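Local structure of TqaA (Penicillium aethiopicum, 5EJD) at residues 2-13 with 25-33; 53-61 with 68-76. The protein is a nonribosomal peptide synthetase, of which this chain is a carrier (T3) domain that bears a phosphopantetheine arm and probably shuttles thioester-bound intermediates between catalytic domains. All blocks are in the same frame, centred on the assembly; numbering follows the deposited sequence.

Contact 1: residues 2-13 with 25-33; sequences KQLSTDAERELA and GTISASDNF
The methyl group of A29 is turned into the bend before helix 7-20, where L4 and E9 meet it. One branch of L4, CD2, reaches in beside it, 3.9 Å from A29 N and 4.3 Å from A29 CB. L4 CG lies anti to the carbonyl carbon (chi1 -55°), and this, together with the rotation about CB-CG, carries CD2 toward 25-33. E9, from the first turn of the helix, extends its chain until OE1 is 3.8 Å from A29 CB. The same OE1 accepts a nearly straight bond from S5 N, 27° out of the carboxylate plane on the anti side, so the acid ties the bend to the helix while touching A29. Further along, I27 presents two branches to A13: CG2 packs on A13 CB at 4.0 Å, and CD1 approaches A13 O. A29 N donates to K2 O (3.1 Å, 166°), the one hydrogen bond joining the segments. S28 CB lies 3.3 Å from the same K2 O, and K2 CB comes near S30 OG. D31 OD2 receives S28 N and also pairs with R36. A single backbone bond and small apolar patches thus join the segments, while carboxylates hold each in shape from within, and R36 probably helps keep D31 ionised.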
loop_
_atom_site.group_PDB
_atom_site.type_symbol
_atom_site.label_atom_id
_atom_site.label_comp_id
_atom_site.label_asym_id
_atom_site.label_seq_id
_atom_site.Cartn_x
_atom_site.Cartn_y
_atom_site.Cartn_z
ATOM N N LYS B 2 5.093 31.960 -17.245
ATOM C CA LYS B 2 5.713 32.665 -16.037
ATOM C C LYS B 2 7.051 32.083 -15.460
ATOM O O LYS B 2 7.073 30.991 -14.919
ATOM C CB LYS B 2 4.699 32.778 -14.898
ATOM C CG LYS B 2 5.174 33.714 -13.801
ATOM C CD LYS B 2 4.095 34.116 -12.808
ATOM C CE LYS B 2 4.733 34.567 -11.472
ATOM N NZ LYS B 2 3.780 35.019 -10.417
ATOM N N GLN B 3 8.129 32.870 -15.505
ATOM C CA GLN B 3 9.496 32.378 -15.281
ATOM C C GLN B 3 9.797 32.007 -13.814
ATOM O O GLN B 3 9.246 32.577 -12.866
ATOM C CB GLN B 3 10.520 33.421 -15.788
ATOM C CG GLN B 3 11.926 32.959 -16.004
ATOM C CD GLN B 3 12.988 34.075 -15.953
ATOM O OE1 GLN B 3 12.688 35.242 -15.687
ATOM N NE2 GLN B 3 14.235 33.707 -16.221
ATOM N N LEU B 4 10.660 31.010 -13.644
ATOM C CA LEU B 4 11.119 30.632 -12.310
ATOM C C LEU B 4 12.152 31.643 -11.827
ATOM O O LEU B 4 13.178 31.871 -12.470
ATOM C CB LEU B 4 11.708 29.229 -12.300
ATOM C CG LEU B 4 10.825 28.083 -12.829
ATOM C CD1 LEU B 4 11.648 26.880 -13.249
ATOM C CD2 LEU B 4 9.691 27.734 -11.892
ATOM N N SER B 5 11.901 32.177 -10.646
ATOM C CA SER B 5 12.601 33.347 -10.167
ATOM C C SER B 5 13.515 33.033 -8.953
ATOM O O SER B 5 14.568 33.624 -8.849
ATOM C CB SER B 5 11.640 34.506 -9.896
ATOM O OG SER B 5 11.042 34.313 -8.647
ATOM N N THR B 6 13.148 32.102 -8.067
ATOM C CA THR B 6 13.981 31.787 -6.893
ATOM C C THR B 6 14.653 30.442 -7.036
ATOM O O THR B 6 14.326 29.664 -7.911
ATOM C CB THR B 6 13.177 31.799 -5.562
ATOM O OG1 THR B 6 12.511 30.542 -5.366
ATOM C CG2 THR B 6 12.137 32.923 -5.546
ATOM N N ASP B 7 15.601 30.168 -6.162
ATOM C CA ASP B 7 16.269 28.863 -6.142
ATOM C C ASP B 7 15.357 27.735 -5.698
ATOM O O ASP B 7 15.515 26.598 -6.143
ATOM C CB ASP B 7 17.509 28.891 -5.221
ATOM C CG ASP B 7 18.705 29.581 -5.872
ATOM O OD1 ASP B 7 18.717 29.768 -7.118
ATOM O OD2 ASP B 7 19.650 29.949 -5.140
ATOM N N ALA B 8 14.473 28.042 -4.756
ATOM C CA ALA B 8 13.475 27.114 -4.302
ATOM C C ALA B 8 12.497 26.744 -5.458
ATOM O O ALA B 8 12.137 25.581 -5.600
ATOM C CB ALA B 8 12.706 27.684 -3.112
ATOM N N GLU B 9 12.096 27.725 -6.266
ATOM C CA GLU B 9 11.233 27.462 -7.398
ATOM C C GLU B 9 11.932 26.551 -8.379
ATOM O O GLU B 9 11.325 25.626 -8.899
ATOM C CB GLU B 9 10.749 28.747 -8.064
ATOM C CG GLU B 9 9.851 29.605 -7.174
ATOM C CD GLU B 9 9.194 30.799 -7.898
ATOM O OE1 GLU B 9 9.622 31.190 -9.013
ATOM O OE2 GLU B 9 8.257 31.389 -7.309
ATOM N N ARG B 10 13.212 26.756 -8.617
ATOM C CA ARG B 10 13.929 25.894 -9.541
ATOM C C ARG B 10 14.023 24.478 -9.041
ATOM O O ARG B 10 13.892 23.545 -9.829
ATOM C CB ARG B 10 15.352 26.420 -9.840
ATOM C CG ARG B 10 15.369 27.651 -10.737
ATOM C CD ARG B 10 16.747 28.260 -10.960
ATOM N NE ARG B 10 16.505 29.679 -11.208
ATOM C CZ ARG B 10 16.673 30.663 -10.326
ATOM N NH1 ARG B 10 17.172 30.432 -9.120
ATOM N NH2 ARG B 10 16.359 31.897 -10.678
ATOM N N GLU B 11 14.376 24.313 -7.774
ATOM C CA GLU B 11 14.596 22.971 -7.252
ATOM C C GLU B 11 13.252 22.227 -7.256
ATOM O O GLU B 11 13.178 21.060 -7.611
ATOM C CB GLU B 11 15.322 22.878 -5.875
ATOM C CG GLU B 11 16.649 22.108 -5.969
ATOM C CD GLU B 11 16.647 20.677 -6.575
ATOM O OE1 GLU B 11 15.632 19.948 -6.771
ATOM O OE2 GLU B 11 17.778 20.246 -6.850
ATOM N N LEU B 12 12.197 22.935 -6.899
ATOM C CA LEU B 12 10.863 22.360 -6.893
ATOM C C LEU B 12 10.353 21.953 -8.281
ATOM O O LEU B 12 9.718 20.918 -8.436
ATOM C CB LEU B 12 9.918 23.364 -6.267
ATOM C CG LEU B 12 8.596 22.829 -5.830
ATOM C CD1 LEU B 12 8.786 21.696 -4.822
ATOM C CD2 LEU B 12 7.805 23.996 -5.228
ATOM N N ALA B 13 10.693 22.734 -9.290
ATOM C CA ALA B 13 10.308 22.418 -10.629
ATOM C C ALA B 13 10.977 21.148 -11.109
ATOM O O ALA B 13 10.387 20.337 -11.823
ATOM C CB ALA B 13 10.673 23.567 -11.557
ATOM N N GLY B 25 11.369 22.199 -18.966
ATOM C CA GLY B 25 11.050 23.411 -19.730
ATOM C C GLY B 25 9.586 23.836 -19.766
ATOM O O GLY B 25 9.310 24.982 -20.135
ATOM N N THR B 26 8.644 22.935 -19.445
ATOM C CA THR B 26 7.226 23.242 -19.536
ATOM C C THR B 26 6.643 23.706 -18.256
ATOM O O THR B 26 5.445 23.989 -18.180
ATOM C CB THR B 26 6.408 22.014 -19.944
ATOM O OG1 THR B 26 6.394 21.048 -18.887
ATOM C CG2 THR B 26 6.980 21.404 -21.217
ATOM N N ILE B 27 7.480 23.841 -17.234
ATOM C CA ILE B 27 6.971 24.137 -15.898
ATOM C C ILE B 27 7.116 25.621 -15.569
ATOM O O ILE B 27 8.206 26.154 -15.625
ATOM C CB ILE B 27 7.682 23.286 -14.834
ATOM C CG1 ILE B 27 7.374 21.815 -15.054
ATOM C CG2 ILE B 27 7.200 23.674 -13.450
ATOM C CD1 ILE B 27 8.171 20.914 -14.177
ATOM N N SER B 28 6.000 26.287 -15.279
ATOM C CA SER B 28 6.035 27.664 -14.912
ATOM C C SER B 28 5.676 27.797 -13.448
ATOM O O SER B 28 5.084 26.906 -12.848
ATOM C CB SER B 28 5.104 28.515 -15.800
ATOM O OG SER B 28 3.815 28.627 -15.243
ATOM N N ALA B 29 6.064 28.927 -12.879
ATOM C CA ALA B 29 5.850 29.201 -11.479
ATOM C C ALA B 29 4.394 29.240 -11.077
ATOM O O ALA B 29 4.094 29.066 -9.904
ATOM C CB ALA B 29 6.535 30.500 -11.098
ATOM N N SER B 30 3.501 29.447 -12.032
ATOM C CA SER B 30 2.046 29.490 -11.751
ATOM C C SER B 30 1.355 28.133 -11.929
ATOM O O SER B 30 0.147 28.043 -11.796
ATOM C CB SER B 30 1.405 30.494 -12.707
ATOM O OG SER B 30 1.674 30.093 -14.040
ATOM N N ASP B 31 2.119 27.111 -12.327
ATOM C CA ASP B 31 1.575 25.773 -12.494
ATOM C C ASP B 31 1.035 25.152 -11.187
ATOM O O ASP B 31 1.592 25.311 -10.099
ATOM C CB ASP B 31 2.607 24.824 -13.076
ATOM C CG ASP B 31 2.675 24.876 -14.581
ATOM O OD1 ASP B 31 1.661 25.195 -15.229
ATOM O OD2 ASP B 31 3.753 24.545 -15.135
ATOM N N ASN B 32 -0.087 24.463 -11.350
ATOM C CA ASN B 32 -0.768 23.776 -10.287
ATOM C C ASN B 32 -0.451 22.275 -10.351
ATOM O O ASN B 32 -0.697 21.612 -11.366
ATOM C CB ASN B 32 -2.267 24.023 -10.451
ATOM C CG ASN B 32 -3.077 23.331 -9.406
ATOM O OD1 ASN B 32 -3.016 22.092 -9.258
ATOM N ND2 ASN B 32 -3.786 24.103 -8.612
ATOM N N PHE B 33 0.038 21.740 -9.246
ATOM C CA PHE B 33 0.459 20.346 -9.178
ATOM C C PHE B 33 -0.608 19.358 -9.669
ATOM O O PHE B 33 -0.310 18.426 -10.395
ATOM C CB PHE B 33 0.848 20.010 -7.732
ATOM C CG PHE B 33 1.506 18.645 -7.556
ATOM C CD1 PHE B 33 0.792 17.597 -7.011
ATOM C CD2 PHE B 33 2.821 18.459 -7.852
ATOM C CE1 PHE B 33 1.361 16.367 -6.821
ATOM C CE2 PHE B 33 3.414 17.223 -7.671
ATOM C CZ PHE B 33 2.677 16.170 -7.154
#

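Contact 2: residues 53-61 with 68-76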
loop_
_atom_site.group_PDB
_atom_site.type_symbol
_atom_site.label_atom_id
_atom_site.label_comp_id
_atom_site.label_asym_id
_atom_site.label_seq_id
_atom_site.Cartn_x
_atom_site.Cartn_y
_atom_site.Cartn_z
ATOM N N ALA B 53 16.721 17.065 -1.385
ATOM C CA ALA B 53 17.300 18.296 -1.904
ATOM C C ALA B 53 17.407 19.406 -0.854
ATOM O O ALA B 53 17.621 20.569 -1.205
ATOM C CB ALA B 53 16.464 18.776 -3.078
ATOM N N GLY B 54 17.153 19.090 0.412
ATOM C CA GLY B 54 17.219 20.079 1.472
ATOM C C GLY B 54 16.036 21.017 1.637
ATOM O O GLY B 54 16.116 21.988 2.374
ATOM N N MET B 55 14.931 20.758 0.952
ATOM C CA MET B 55 13.700 21.491 1.199
ATOM C C MET B 55 12.861 20.646 2.105
ATOM O O MET B 55 13.073 19.457 2.233
ATOM C CB MET B 55 12.939 21.728 -0.074
ATOM C CG MET B 55 13.704 22.549 -1.066
ATOM S SD MET B 55 12.778 22.671 -2.608
ATOM C CE MET B 55 11.622 23.969 -2.228
ATOM N N SER B 56 11.878 21.269 2.717
ATOM C CA SER B 56 11.069 20.595 3.707
ATOM C C SER B 56 9.599 21.019 3.559
ATOM O O SER B 56 9.234 22.153 3.876
ATOM C CB SER B 56 11.599 20.953 5.080
ATOM O OG SER B 56 10.737 20.489 6.077
ATOM N N PHE B 57 8.792 20.109 3.030
ATOM C CA PHE B 57 7.367 20.289 2.970
ATOM C C PHE B 57 6.762 18.926 2.968
ATOM O O PHE B 57 7.362 17.958 2.486
ATOM C CB PHE B 57 6.949 21.075 1.722
ATOM C CG PHE B 57 7.446 20.496 0.440
ATOM C CD1 PHE B 57 6.666 19.625 -0.305
ATOM C CD2 PHE B 57 8.696 20.824 -0.033
ATOM C CE1 PHE B 57 7.144 19.082 -1.489
ATOM C CE2 PHE B 57 9.167 20.296 -1.214
ATOM C CZ PHE B 57 8.393 19.419 -1.941
ATOM N N GLY B 58 5.535 18.842 3.449
ATOM C CA GLY B 58 4.817 17.570 3.443
ATOM C C GLY B 58 3.700 17.565 2.437
ATOM O O GLY B 58 3.464 18.543 1.715
ATOM N N VAL B 59 3.014 16.436 2.377
ATOM C CA VAL B 59 1.926 16.285 1.435
ATOM C C VAL B 59 0.830 17.332 1.684
ATOM O O VAL B 59 0.202 17.803 0.747
ATOM C CB VAL B 59 1.352 14.873 1.494
ATOM C CG1 VAL B 59 0.146 14.723 0.588
ATOM C CG2 VAL B 59 2.407 13.861 1.106
ATOM N N ALA B 60 0.563 17.658 2.935
ATOM C CA ALA B 60 -0.510 18.616 3.248
ATOM C C ALA B 60 -0.206 19.992 2.639
ATOM O O ALA B 60 -1.098 20.682 2.154
ATOM C CB ALA B 60 -0.716 18.720 4.743
ATOM N N ASP B 61 1.063 20.362 2.642
ATOM C CA ASP B 61 1.495 21.637 2.081
ATOM C C ASP B 61 1.181 21.703 0.605
ATOM O O ASP B 61 0.808 22.748 0.109
ATOM C CB ASP B 61 2.990 21.845 2.326
ATOM C CG ASP B 61 3.376 21.855 3.835
ATOM O OD1 ASP B 61 2.690 22.547 4.616
ATOM O OD2 ASP B 61 4.357 21.158 4.231
ATOM N N LEU B 68 3.043 26.223 -7.747
ATOM C CA LEU B 68 4.475 26.044 -7.493
ATOM C C LEU B 68 5.096 27.173 -6.690
ATOM O O LEU B 68 5.763 26.927 -5.684
ATOM C CB LEU B 68 5.235 25.864 -8.782
ATOM C CG LEU B 68 6.642 25.274 -8.652
ATOM C CD1 LEU B 68 7.013 24.563 -9.930
ATOM C CD2 LEU B 68 7.684 26.322 -8.375
ATOM N N SER B 69 4.888 28.405 -7.124
ATOM C CA SER B 69 5.492 29.551 -6.461
ATOM C C SER B 69 5.057 29.633 -5.008
ATOM O O SER B 69 5.873 29.966 -4.156
ATOM C CB SER B 69 5.154 30.862 -7.200
ATOM O OG SER B 69 3.761 31.090 -7.212
ATOM N N GLU B 70 3.782 29.366 -4.728
ATOM C CA GLU B 70 3.279 29.370 -3.347
ATOM C C GLU B 70 3.846 28.259 -2.488
ATOM O O GLU B 70 4.184 28.473 -1.335
ATOM C CB GLU B 70 1.799 29.266 -3.325
ATOM C CG GLU B 70 1.024 30.486 -3.790
ATOM C CD GLU B 70 -0.488 30.191 -3.456
ATOM O OE1 GLU B 70 -1.013 29.058 -3.715
ATOM O OE2 GLU B 70 -1.184 30.996 -2.812
ATOM N N LEU B 71 4.036 27.088 -3.079
ATOM C CA LEU B 71 4.639 25.992 -2.359
ATOM C C LEU B 71 6.108 26.269 -2.051
ATOM O O LEU B 71 6.622 25.864 -1.002
ATOM C CB LEU B 71 4.497 24.668 -3.147
ATOM C CG LEU B 71 5.119 23.405 -2.540
ATOM C CD1 LEU B 71 4.519 23.080 -1.183
ATOM C CD2 LEU B 71 4.939 22.244 -3.471
ATOM N N ALA B 72 6.798 26.913 -2.979
ATOM C CA ALA B 72 8.209 27.254 -2.751
ATOM C C ALA B 72 8.440 28.201 -1.585
ATOM O O ALA B 72 9.478 28.119 -0.955
ATOM C CB ALA B 72 8.812 27.804 -4.023
ATOM N N SER B 73 7.509 29.121 -1.317
ATOM C CA SER B 73 7.599 29.964 -0.114
ATOM C C SER B 73 7.479 29.240 1.187
ATOM O O SER B 73 8.138 29.606 2.134
ATOM C CB SER B 73 6.457 30.968 -0.022
ATOM O OG SER B 73 6.268 31.591 -1.246
ATOM N N VAL B 74 6.553 28.307 1.282
ATOM C CA VAL B 74 6.305 27.678 2.593
ATOM C C VAL B 74 7.295 26.569 2.873
ATOM O O VAL B 74 7.376 26.137 4.017
ATOM C CB VAL B 74 4.876 27.165 2.837
ATOM C CG1 VAL B 74 3.822 28.109 2.263
ATOM C CG2 VAL B 74 4.754 25.811 2.233
ATOM N N ALA B 75 8.057 26.123 1.869
ATOM C CA ALA B 75 9.104 25.136 2.130
ATOM C C ALA B 75 10.257 25.792 2.924
ATOM O O ALA B 75 10.507 26.987 2.756
ATOM C CB ALA B 75 9.586 24.516 0.838
ATOM N N VAL B 76 10.905 25.028 3.807
ATOM C CA VAL B 76 11.867 25.561 4.819
ATOM C C VAL B 76 13.281 24.953 4.714
ATOM O O VAL B 76 13.501 23.970 4.005
ATOM C CB VAL B 76 11.325 25.343 6.276
ATOM C CG1 VAL B 76 12.281 25.954 7.299
ATOM C CG2 VAL B 76 9.900 25.894 6.443
#
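The extended residues 55-57 run past the end of helix 68-74 and meet the chain as it leaves that helix, with S56 and V76 closest (CA atoms 5.2 Å apart) and a weak bond from V76 N to S56 O. The same carbonyl oxygen, S56 O, also takes a CA-H...O contact from A75 CA at 3.5 Å, so two successive residues of the C-terminal segment converge on it. A75 then turns its methyl group toward 53-61, where two side chains receive it. M55 bends at chi3 (81°) and brings its terminal CE to 3.7 Å from A75 CB; from the F57 ring, CD2 lies 3.9 Å from the same methyl. The CD1 side of that ring meets L71, whose side chain crosses F57 at about a right angle. L71 CD2 lies over one face of the ring, offset toward its rim, while CD1 is 4.2 Å from F57 CD1. L71 CD1 also packs against D61 CB at 4.0 Å, and V74 CG2 approaches the same CB from the next turn. D61 thus offers its aliphatic part to helix 68-74, whereas its carboxylate turns back to G58: OD2 accepts G58 N at 2.7 Å in an almost straight bond at the start of helix 59-64. L12 and I62 extend the apolar surroundings of F57, and F57 O accepts a hydrogen bond from S47 OG. Before these residues, G54 closes helix 40-52 with a Schellman motif. Packing of the last helix against the linker and the short helix before it is characteristic of the four-helix carrier-protein fold of peptide synthetases; here it joins helix 68-74 and the residues after it to the loop 53-58 and the start of helix 59-64.

The two contacts follow one another along the chain, contact 1 closing before contact 2 opens, and their centres lie about 12 Å apart. Helix 68-74 joins them: its first turn receives the loop of contact 1 through probable hydrogen bonds from S69 N to A29 O and from L68 N to D31 O, while its later turns and end make contact 2. L12 of helix 7-20 touches both L68 and F57, so the first helix also borders both regions. Together they fasten the N-terminal part and the last helix of the carrier domain into one compact bundle, away from S40, where the phosphopantetheine arm is attached.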